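Local coordinates for M32 carboxypeptidase (Chitinophagaceae bacterium, PDB 7A03), which probably acts as a metal-dependent carboxypeptidase of the M32 family, removing amino acids from the C-terminal ends of peptides, at residues G294-Q299 and Y428-F432. Sequence-based numbering, arbitrary orientation.
Sequences GIHESQ and YAAQF
Ser298 meets Tyr428 and Phe432 where segments 294-299 and 428-432, on helices 293-307 and 420-439, cross at -61° with axes 8.8 Å apart. The crossing lies in the buried core of this largely helical fold, beside helix 258-277, whose HExxH pattern probably binds the catalytic metal, absent here. Ser298 CB packs against Tyr428 CB at 3.5 Å; the small Ser298 and Ala429 let the backbones come close, their CA atoms 4.3 Å apart, and the Ala429 methyl rests on Ser298 O. From CB, chi1 of 78° sets OG between the backbone N and the carbonyl carbon. There the hydroxyl donates to Ile295 O (OG to O, 2.6 Å), on a lone pair in the carbonyl plane, and accepts a nearly straight bond from Gln299 NE2 (NE2 to OG, 3.2 Å; 169°), whose OE1 bonds to His464. The same OG lies at the Phe432 ring edge, 3.6 Å from CE2. Ile295 CD1 reaches that edge too, but sits squarely over a face of Tyr428, 4.0 Å from the ring centroid in a CH-pi contact. An alanine at Ser298 would keep the CB packing but would probably leave Gln299 NE2 without its acceptor and open a small gap beside Phe432. Van der Waals and CH-pi packing thus joins the helices, the Ser298 hydroxyl being satisfied within its own.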
loop_
_atom_site.group_PDB
_atom_site.type_symbol
_atom_site.label_atom_id
_atom_site.label_comp_id
_atom_site.label_asym_id
_atom_site.label_seq_id
_atom_site.Cartn_x
_atom_site.Cartn_y
_atom_site.Cartn_z
ATOM N N GLY A 294 1.991 -4.494 3.868
ATOM C CA GLY A 294 2.254 -5.404 2.762
ATOM C C GLY A 294 1.080 -6.311 2.439
ATOM O O GLY A 294 0.742 -6.508 1.273
ATOM N N ILE A 295 0.436 -6.871 3.461
ATOM C CA ILE A 295 -0.738 -7.702 3.201
ATOM C C ILE A 295 -1.883 -6.854 2.632
ATOM O O ILE A 295 -2.594 -7.268 1.706
ATOM C CB ILE A 295 -1.125 -8.509 4.462
ATOM C CG1 ILE A 295 0.001 -9.479 4.878
ATOM C CG2 ILE A 295 -2.466 -9.234 4.252
ATOM C CD1 ILE A 295 0.375 -10.520 3.802
ATOM N N HIS A 296 -2.062 -5.633 3.137
ATOM C CA HIS A 296 -3.096 -4.793 2.546
ATOM C C HIS A 296 -2.803 -4.524 1.066
ATOM O O HIS A 296 -3.692 -4.630 0.194
ATOM C CB HIS A 296 -3.210 -3.490 3.338
ATOM C CG HIS A 296 -4.621 -3.055 3.563
ATOM N ND1 HIS A 296 -5.585 -3.099 2.579
ATOM C CD2 HIS A 296 -5.240 -2.609 4.679
ATOM C CE1 HIS A 296 -6.739 -2.683 3.079
ATOM N NE2 HIS A 296 -6.554 -2.382 4.352
ATOM N N GLU A 297 -1.537 -4.209 0.757
ATOM C CA GLU A 297 -1.174 -3.964 -0.626
ATOM C C GLU A 297 -1.344 -5.220 -1.481
ATOM O O GLU A 297 -1.679 -5.113 -2.663
ATOM C CB GLU A 297 0.250 -3.391 -0.698
ATOM C CG GLU A 297 0.679 -2.956 -2.093
ATOM C CD GLU A 297 0.114 -1.591 -2.480
ATOM O OE1 GLU A 297 -0.635 -0.998 -1.679
ATOM O OE2 GLU A 297 0.428 -1.112 -3.585
ATOM N N SER A 298 -1.141 -6.414 -0.906
ATOM C CA SER A 298 -1.381 -7.637 -1.670
ATOM C C SER A 298 -2.837 -7.739 -2.100
ATOM O O SER A 298 -3.139 -8.267 -3.177
ATOM C CB SER A 298 -0.999 -8.886 -0.865
ATOM O OG SER A 298 -1.984 -9.229 0.110
ATOM N N GLN A 299 -3.753 -7.260 -1.263
ATOM C CA GLN A 299 -5.167 -7.304 -1.660
ATOM C C GLN A 299 -5.475 -6.344 -2.814
ATOM O O GLN A 299 -6.144 -6.724 -3.805
ATOM C CB GLN A 299 -6.028 -6.987 -0.442
ATOM C CG GLN A 299 -5.830 -7.985 0.671
ATOM C CD GLN A 299 -6.080 -9.399 0.193
ATOM O OE1 GLN A 299 -7.226 -9.819 0.032
ATOM N NE2 GLN A 299 -4.996 -10.143 -0.062
ATOM N N TYR A 428 3.371 -10.670 -2.671
ATOM C CA TYR A 428 2.389 -11.486 -1.966
ATOM C C TYR A 428 1.172 -11.707 -2.845
ATOM O O TYR A 428 0.616 -12.817 -2.884
ATOM C CB TYR A 428 1.948 -10.828 -0.656
ATOM C CG TYR A 428 2.898 -10.929 0.521
ATOM C CD1 TYR A 428 3.303 -12.155 1.011
ATOM C CD2 TYR A 428 3.349 -9.783 1.158
ATOM C CE1 TYR A 428 4.153 -12.234 2.113
ATOM C CE2 TYR A 428 4.198 -9.850 2.242
ATOM C CZ TYR A 428 4.589 -11.072 2.713
ATOM O OH TYR A 428 5.443 -11.148 3.795
ATOM N N ALA A 429 0.783 -10.678 -3.615
ATOM C CA ALA A 429 -0.407 -10.836 -4.435
ATOM C C ALA A 429 -0.225 -11.990 -5.405
ATOM O O ALA A 429 -1.106 -12.862 -5.524
ATOM C CB ALA A 429 -0.727 -9.525 -5.159
ATOM N N ALA A 430 0.966 -12.074 -6.016
ATOM C CA ALA A 430 1.183 -13.120 -7.000
ATOM C C ALA A 430 1.207 -14.479 -6.326
ATOM O O ALA A 430 0.566 -15.436 -6.803
ATOM C CB ALA A 430 2.494 -12.858 -7.747
ATOM N N GLN A 431 1.847 -14.545 -5.156
ATOM C CA GLN A 431 1.936 -15.827 -4.480
ATOM C C GLN A 431 0.558 -16.257 -4.018
ATOM O O GLN A 431 0.194 -17.438 -4.141
ATOM C CB GLN A 431 2.922 -15.726 -3.314
ATOM C CG GLN A 431 3.175 -17.024 -2.567
ATOM C CD GLN A 431 4.543 -17.046 -1.908
ATOM O OE1 GLN A 431 5.413 -16.224 -2.233
ATOM N NE2 GLN A 431 4.753 -17.986 -0.986
ATOM N N PHE A 432 -0.254 -15.291 -3.557
ATOM C CA PHE A 432 -1.580 -15.670 -3.098
ATOM C C PHE A 432 -2.444 -16.086 -4.282
ATOM O O PHE A 432 -3.147 -17.106 -4.214
ATOM C CB PHE A 432 -2.254 -14.532 -2.317
ATOM C CG PHE A 432 -1.626 -14.226 -0.973
ATOM C CD1 PHE A 432 -0.994 -15.199 -0.223
ATOM C CD2 PHE A 432 -1.696 -12.939 -0.457
ATOM C CE1 PHE A 432 -0.428 -14.891 1.012
ATOM C CE2 PHE A 432 -1.126 -12.625 0.790
ATOM C CZ PHE A 432 -0.499 -13.596 1.515
#